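Long-range contacts in carbon monoxide oxidation system transcription regulator CooA-1 (Carboxydothermus hydrogenoformans, PDB 2FMY), which senses carbon monoxide through a bound haem and, as a transcription factor of the CRP family, probably activates genes for carbon monoxide oxidation by binding DNA: residues 10-15 / 72-77; 47-52 / 76-81. All blocks are in the same frame, centred on the assembly; numbering follows the deposited sequence.

Contact 1: residues 10-15 / 72-77; sequences NLLEVL and LEAGDI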
loop_
_atom_site.group_PDB
_atom_site.type_symbol
_atom_site.label_atom_id
_atom_site.label_comp_id
_atom_site.label_asym_id
_atom_site.label_seq_id
_atom_site.Cartn_x
_atom_site.Cartn_y
_atom_site.Cartn_z
ATOM N N ASN A 10 -3.187 -16.475 -17.278
ATOM C CA ASN A 10 -1.981 -15.671 -17.251
ATOM C C ASN A 10 -2.024 -14.606 -18.329
ATOM O O ASN A 10 -2.487 -14.853 -19.453
ATOM C CB ASN A 10 -0.731 -16.542 -17.383
ATOM C CG ASN A 10 0.531 -15.812 -16.963
ATOM O OD1 ASN A 10 1.019 -14.935 -17.678
ATOM N ND2 ASN A 10 1.069 -16.167 -15.792
ATOM N N LEU A 11 -1.546 -13.419 -17.971
ATOM C CA LEU A 11 -1.494 -12.289 -18.885
ATOM C C LEU A 11 -0.677 -12.610 -20.146
ATOM O O LEU A 11 -1.024 -12.166 -21.241
ATOM C CB LEU A 11 -0.980 -11.040 -18.154
ATOM C CG LEU A 11 -0.898 -9.696 -18.887
ATOM C CD1 LEU A 11 -2.178 -9.379 -19.674
ATOM C CD2 LEU A 11 -0.555 -8.572 -17.901
ATOM N N LEU A 12 0.375 -13.415 -19.998
ATOM C CA LEU A 12 1.190 -13.828 -21.144
ATOM C C LEU A 12 0.399 -14.678 -22.138
ATOM O O LEU A 12 0.613 -14.585 -23.356
ATOM C CB LEU A 12 2.465 -14.559 -20.697
ATOM C CG LEU A 12 3.472 -13.765 -19.843
ATOM C CD1 LEU A 12 4.595 -14.678 -19.354
ATOM C CD2 LEU A 12 4.052 -12.589 -20.604
ATOM N N GLU A 13 -0.511 -15.498 -21.613
ATOM C CA GLU A 13 -1.406 -16.299 -22.443
ATOM C C GLU A 13 -2.380 -15.410 -23.214
ATOM O O GLU A 13 -2.489 -15.512 -24.434
ATOM C CB GLU A 13 -2.160 -17.311 -21.584
ATOM C CG GLU A 13 -3.038 -18.267 -22.356
ATOM C CD GLU A 13 -3.545 -19.403 -21.482
ATOM O OE1 GLU A 13 -2.914 -19.677 -20.434
ATOM O OE2 GLU A 13 -4.574 -20.016 -21.841
ATOM N N VAL A 14 -3.060 -14.528 -22.490
ATOM C CA VAL A 14 -3.997 -13.562 -23.068
ATOM C C VAL A 14 -3.359 -12.689 -24.158
ATOM O O VAL A 14 -3.993 -12.391 -25.165
ATOM C CB VAL A 14 -4.629 -12.682 -21.968
ATOM C CG1 VAL A 14 -5.637 -11.710 -22.564
ATOM C CG2 VAL A 14 -5.319 -13.568 -20.919
ATOM N N LEU A 15 -2.101 -12.309 -23.956
ATOM C CA LEU A 15 -1.354 -11.527 -24.937
ATOM C C LEU A 15 -1.129 -12.248 -26.263
ATOM O O LEU A 15 -0.796 -11.610 -27.270
ATOM C CB LEU A 15 -0.008 -11.086 -24.355
ATOM C CG LEU A 15 0.009 -9.733 -23.656
ATOM C CD1 LEU A 15 1.256 -9.616 -22.821
ATOM C CD2 LEU A 15 -0.068 -8.594 -24.687
ATOM N N LEU A 72 7.579 -10.478 -8.089
ATOM C CA LEU A 72 6.847 -10.487 -9.352
ATOM C C LEU A 72 7.281 -11.690 -10.144
ATOM O O LEU A 72 8.469 -11.991 -10.223
ATOM C CB LEU A 72 7.104 -9.208 -10.162
ATOM C CG LEU A 72 6.878 -7.864 -9.452
ATOM C CD1 LEU A 72 7.460 -6.738 -10.276
ATOM C CD2 LEU A 72 5.409 -7.602 -9.155
ATOM N N GLU A 73 6.308 -12.374 -10.720
ATOM C CA GLU A 73 6.546 -13.596 -11.461
ATOM C C GLU A 73 6.076 -13.398 -12.896
ATOM O O GLU A 73 5.474 -12.369 -13.219
ATOM C CB GLU A 73 5.804 -14.747 -10.781
ATOM C CG GLU A 73 6.506 -15.202 -9.506
ATOM C CD GLU A 73 5.601 -15.930 -8.539
ATOM O OE1 GLU A 73 4.423 -16.164 -8.877
ATOM O OE2 GLU A 73 6.071 -16.269 -7.428
ATOM N N ALA A 74 6.366 -14.371 -13.752
ATOM C CA ALA A 74 5.968 -14.316 -15.151
ATOM C C ALA A 74 4.509 -13.898 -15.274
ATOM O O ALA A 74 3.632 -14.481 -14.634
ATOM C CB ALA A 74 6.208 -15.654 -15.825
ATOM N N GLY A 75 4.262 -12.860 -16.066
ATOM C CA GLY A 75 2.903 -12.377 -16.292
ATOM C C GLY A 75 2.530 -11.170 -15.451
ATOM O O GLY A 75 1.473 -10.558 -15.661
ATOM N N ASP A 76 3.397 -10.808 -14.511
ATOM C CA ASP A 76 3.138 -9.670 -13.631
ATOM C C ASP A 76 3.620 -8.344 -14.196
ATOM O O ASP A 76 4.700 -8.263 -14.769
ATOM C CB ASP A 76 3.754 -9.895 -12.246
ATOM C CG ASP A 76 2.977 -10.902 -11.413
ATOM O OD1 ASP A 76 1.770 -11.113 -11.655
ATOM O OD2 ASP A 76 3.592 -11.489 -10.500
ATOM N N ILE A 77 2.816 -7.310 -13.973
ATOM C CA ILE A 77 3.088 -5.939 -14.399
ATOM C C ILE A 77 3.655 -5.120 -13.235
ATOM O O ILE A 77 3.216 -5.257 -12.099
ATOM C CB ILE A 77 1.785 -5.235 -14.898
ATOM C CG1 ILE A 77 1.234 -5.874 -16.181
ATOM C CG2 ILE A 77 1.990 -3.747 -15.108
ATOM C CD1 ILE A 77 2.046 -5.593 -17.457
HETATM O O HOH W 1 -0.611 -12.727 -15.307
#

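Contact 2: residues 47-52 / 76-81; sequences LVFLVK and DIFCTH. With HEM (protoporphyrin IX containing Fe), chain E.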
loop_
_atom_site.group_PDB
_atom_site.type_symbol
_atom_site.label_atom_id
_atom_site.label_comp_id
_atom_site.label_asym_id
_atom_site.label_seq_id
_atom_site.Cartn_x
_atom_site.Cartn_y
_atom_site.Cartn_z
ATOM N N LEU A 47 8.576 3.889 -17.271
ATOM C CA LEU A 47 8.246 2.698 -18.032
ATOM C C LEU A 47 7.261 1.804 -17.306
ATOM O O LEU A 47 7.188 1.802 -16.074
ATOM C CB LEU A 47 9.519 1.890 -18.364
ATOM C CG LEU A 47 10.688 2.612 -19.046
ATOM C CD1 LEU A 47 11.948 1.754 -19.037
ATOM C CD2 LEU A 47 10.331 3.056 -20.470
ATOM N N VAL A 48 6.493 1.057 -18.094
ATOM C CA VAL A 48 5.715 -0.047 -17.573
ATOM C C VAL A 48 6.306 -1.317 -18.155
ATOM O O VAL A 48 6.666 -1.363 -19.334
ATOM C CB VAL A 48 4.200 0.107 -17.871
ATOM C CG1 VAL A 48 3.417 -1.160 -17.464
ATOM C CG2 VAL A 48 3.651 1.334 -17.135
ATOM N N PHE A 49 6.451 -2.336 -17.313
ATOM C CA PHE A 49 7.044 -3.591 -17.753
ATOM C C PHE A 49 6.263 -4.814 -17.306
ATOM O O PHE A 49 5.475 -4.766 -16.362
ATOM C CB PHE A 49 8.528 -3.684 -17.349
ATOM C CG PHE A 49 8.771 -3.883 -15.856
ATOM C CD1 PHE A 49 8.838 -5.163 -15.310
ATOM C CD2 PHE A 49 9.005 -2.794 -15.020
ATOM C CE1 PHE A 49 9.093 -5.356 -13.950
ATOM C CE2 PHE A 49 9.276 -2.970 -13.657
ATOM C CZ PHE A 49 9.314 -4.250 -13.120
ATOM N N LEU A 50 6.474 -5.901 -18.037
ATOM C CA LEU A 50 5.853 -7.188 -17.784
ATOM C C LEU A 50 6.998 -8.181 -17.658
ATOM O O LEU A 50 7.922 -8.164 -18.482
ATOM C CB LEU A 50 4.957 -7.544 -18.982
ATOM C CG LEU A 50 4.232 -8.883 -19.133
ATOM C CD1 LEU A 50 3.272 -9.136 -17.994
ATOM C CD2 LEU A 50 3.472 -8.878 -20.446
ATOM N N VAL A 51 6.961 -9.015 -16.615
ATOM C CA VAL A 51 7.933 -10.091 -16.467
ATOM C C VAL A 51 7.537 -11.171 -17.457
ATOM O O VAL A 51 6.430 -11.716 -17.374
ATOM C CB VAL A 51 7.968 -10.686 -15.036
ATOM C CG1 VAL A 51 8.963 -11.858 -14.960
ATOM C CG2 VAL A 51 8.297 -9.605 -14.002
ATOM N N LYS A 52 8.420 -11.446 -18.410
ATOM C CA LYS A 52 8.183 -12.519 -19.379
ATOM C C LYS A 52 8.640 -13.827 -18.773
ATOM O O LYS A 52 7.968 -14.846 -18.902
ATOM C CB LYS A 52 8.917 -12.261 -20.704
ATOM C CG LYS A 52 8.539 -13.247 -21.826
ATOM C CD LYS A 52 9.251 -12.935 -23.133
ATOM C CE LYS A 52 9.343 -14.193 -24.005
ATOM N NZ LYS A 52 9.948 -13.900 -25.333
ATOM N N ASP A 76 3.397 -10.808 -14.511
ATOM C CA ASP A 76 3.138 -9.670 -13.631
ATOM C C ASP A 76 3.620 -8.344 -14.196
ATOM O O ASP A 76 4.700 -8.263 -14.769
ATOM C CB ASP A 76 3.754 -9.895 -12.246
ATOM C CG ASP A 76 2.977 -10.902 -11.413
ATOM O OD1 ASP A 76 1.770 -11.113 -11.655
ATOM O OD2 ASP A 76 3.592 -11.489 -10.500
ATOM N N ILE A 77 2.816 -7.310 -13.973
ATOM C CA ILE A 77 3.088 -5.939 -14.399
ATOM C C ILE A 77 3.655 -5.120 -13.235
ATOM O O ILE A 77 3.216 -5.257 -12.099
ATOM C CB ILE A 77 1.785 -5.235 -14.898
ATOM C CG1 ILE A 77 1.234 -5.874 -16.181
ATOM C CG2 ILE A 77 1.990 -3.747 -15.108
ATOM C CD1 ILE A 77 2.046 -5.593 -17.457
ATOM N N PHE A 78 4.640 -4.278 -13.526
ATOM C CA PHE A 78 5.045 -3.231 -12.595
ATOM C C PHE A 78 5.555 -2.026 -13.381
ATOM O O PHE A 78 5.419 -1.986 -14.598
ATOM C CB PHE A 78 6.049 -3.742 -11.537
ATOM C CG PHE A 78 5.988 -2.974 -10.234
ATOM C CD1 PHE A 78 4.795 -2.901 -9.506
ATOM C CD2 PHE A 78 7.106 -2.299 -9.754
ATOM C CE1 PHE A 78 4.729 -2.160 -8.336
ATOM C CE2 PHE A 78 7.045 -1.568 -8.582
ATOM C CZ PHE A 78 5.860 -1.498 -7.870
ATOM N N CYS A 79 6.106 -1.039 -12.689
ATOM C CA CYS A 79 6.538 0.208 -13.329
ATOM C C CYS A 79 7.813 0.752 -12.701
ATOM O O CYS A 79 8.327 0.201 -11.720
ATOM C CB CYS A 79 5.440 1.259 -13.230
ATOM S SG CYS A 79 5.213 1.863 -11.547
ATOM N N THR A 80 8.311 1.845 -13.269
ATOM C CA THR A 80 9.546 2.441 -12.815
ATOM C C THR A 80 9.321 3.757 -12.069
ATOM O O THR A 80 10.272 4.475 -11.816
ATOM C CB THR A 80 10.518 2.694 -13.999
ATOM O OG1 THR A 80 9.998 3.733 -14.832
ATOM C CG2 THR A 80 10.704 1.436 -14.841
ATOM N N HIS A 81 8.076 4.084 -11.721
ATOM C CA HIS A 81 7.807 5.396 -11.098
ATOM C C HIS A 81 7.393 5.307 -9.626
ATOM O O HIS A 81 6.617 6.127 -9.126
ATOM C CB HIS A 81 6.848 6.267 -11.940
ATOM C CG HIS A 81 5.506 5.646 -12.178
ATOM N ND1 HIS A 81 5.166 5.043 -13.370
ATOM C CD2 HIS A 81 4.422 5.525 -11.373
ATOM C CE1 HIS A 81 3.930 4.583 -13.291
ATOM N NE2 HIS A 81 3.456 4.861 -12.092
HETATM C CHA HEM E . 2.208 6.551 -8.888
HETATM C CHB HEM E . 0.287 7.303 -13.274
HETATM C CHC HEM E . 0.920 2.585 -14.316
HETATM C CHD HEM E . 1.904 1.707 -9.634
HETATM C C1A HEM E . 1.693 7.186 -10.001
HETATM C C2A HEM E . 1.550 8.625 -10.188
HETATM C C3A HEM E . 1.010 8.845 -11.402
HETATM C C4A HEM E . 0.809 7.545 -12.025
HETATM C CMA HEM E . 0.683 10.233 -12.032
HETATM C CAA HEM E . 1.925 9.700 -9.137
HETATM C CBA HEM E . 0.639 9.956 -8.351
HETATM C CGA HEM E . 0.725 11.162 -7.445
HETATM O O1A HEM E . 0.983 12.298 -7.935
HETATM O O2A HEM E . 0.521 10.986 -6.219
HETATM C C1B HEM E . 0.247 6.086 -13.924
HETATM C C2B HEM E . -0.344 5.844 -15.222
HETATM C C3B HEM E . -0.169 4.539 -15.518
HETATM C C4B HEM E . 0.538 3.911 -14.413
HETATM C CMB HEM E . -1.039 6.940 -16.066
HETATM C CAB HEM E . -0.636 3.781 -16.777
HETATM C CBB HEM E . -0.764 4.372 -17.963
HETATM C C1C HEM E . 1.278 1.917 -13.164
HETATM C C2C HEM E . 1.622 0.513 -13.020
HETATM C C3C HEM E . 1.882 0.273 -11.717
HETATM C C4C HEM E . 1.720 1.518 -10.992
HETATM C CMC HEM E . 1.678 -0.514 -14.175
HETATM C CAC HEM E . 2.300 -1.068 -11.065
HETATM C CBC HEM E . 1.459 -2.110 -11.078
HETATM C C1D HEM E . 2.128 2.909 -8.989
HETATM C C2D HEM E . 2.562 3.076 -7.610
HETATM C C3D HEM E . 2.644 4.588 -7.385
HETATM C C4D HEM E . 2.272 5.192 -8.637
HETATM C CMD HEM E . 2.856 1.968 -6.579
HETATM C CAD HEM E . 3.077 5.303 -6.088
HETATM C CBD HEM E . 4.594 5.318 -6.158
HETATM C CGD HEM E . 5.224 5.822 -4.887
HETATM O O1D HEM E . 6.435 5.594 -4.697
HETATM O O2D HEM E . 4.524 6.467 -4.071
HETATM N NA HEM E . 1.233 6.567 -11.144
HETATM N NB HEM E . 0.776 4.889 -13.466
HETATM N NC HEM E . 1.360 2.488 -11.912
HETATM N ND HEM E . 1.971 4.178 -9.539
HETATM FE FE HEM E . 1.420 4.524 -11.471
#

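Contact 1: residues 10-15 / 72-77
N10 reaches from the start of the short helix 11-14 to the turn that follows strand 66-73, and its side chain can be followed atom by atom. CB leaves the backbone with CG anti to the main-chain nitrogen (chi1 -163°), which swings the amide across to A74 and G75. N10 CG itself only overlooks the turn, 4.1 Å from A74 O. Beyond it the amide divides its work. N10 OD1 turns back to cap the helix, accepting from L12 N on a lone pair at 2.8 Å, while its flank rests against G75 CA. N10 ND2 donates to A74 O over 3.3 Å, a long but almost straight bond (173°) that lies in the amide plane of N10 yet arrives from above the carbonyl plane of A74. Asparagine suits the place because one short, flat group both accepts and donates, and the two bonds together fix its rotation.

The turn from E73 to D76 is type II; glycine at G75 suits both the positive phi (99°) and the close approach of N10 OD1 to G75 CA (3.5 Å). D76 braces the turn from within, its OD2 accepting from E73 N, while its OD1 pairs with K118 of helix 111-135. A water accepts from L11 N and donates to G75 O, joining the two backbones.

Two leucines supply the apolar part. L12 lays CD1 on A74 CB, 4.0 Å away. L11 rests CB against G75 O at 3.5 Å and sends CD2 across I77 CG1 at about a right angle, at 3.7 Å. Polar bonds thus settle the direction of the helix start, while the leucines add contact without directional demands: the chemistry implies a well-defined seat for the N-terminal helix on a turn of the cyclic-nucleotide-binding-type domain.

Contact 2: residues 47-52 / 76-81
F49 and F78 form the hydrogen-bonded pair at the middle of two antiparallel strands, F49 N giving to F78 O at 2.9 Å and F78 N to F49 O at 3.0 Å. V51 N to D76 O continues the pairing at one end. At the other, T80 meets L47 twice: T80 N donates to L47 O, and T80 OG1 accepts from L47 N (2.8 Å, 170°), the hydroxyl taking the place of a backbone carbonyl; it also bonds to R45 O.

Packing is tight where F49 meets F78 and where I77 meets V48 and L50. F49 takes the cramped position between its own N and carbonyl carbon (chi1 71°), which brings CZ within 3.7 Å of F78 CB and lays one ring face over F78 C. F78 CD1 touches haem CAC at 3.5 Å. On the opposite face I77 CG2 meets a haem methyl, CMC, at 3.4 Å, and V48 CG1 lies beside both.

Contact between the segments thins out beyond T80. There H81 is partly exposed, yet firmly bound by partners outside strand 47-53: H81 NE2 binds the haem iron at 2.2 Å, ND1 is bonded to N46, and C79 SG sits over the centre of one ring face. At the far end exposed K52 pairs with E29. The chemistry implies that an apolar sheet edge packs against the haem's rim, while the H81 ring is probably held in orientation by N46, C79 SG and the iron.

Contacts 1 and 2 lie with centres about 10 Å apart and share D76 and I77, where the turn of 72-77 runs into strand 77-79. They also touch directly: G75 N lies 2.8 Å from V51 O, a probable hydrogen bond, and L15 CD1 meets L50 CD2 at 3.3 Å, so segment 10-15 and the turn both lean on strand 47-53. I77 is the residue through which contact 1 reaches the haem, since its side chain belongs to the L11 packing of contact 1 and to the pocket wall of contact 2. Contact 1 therefore borders the pocket through one residue, whereas contact 2 supplies five of its residues, including H81, one of the iron's ligands.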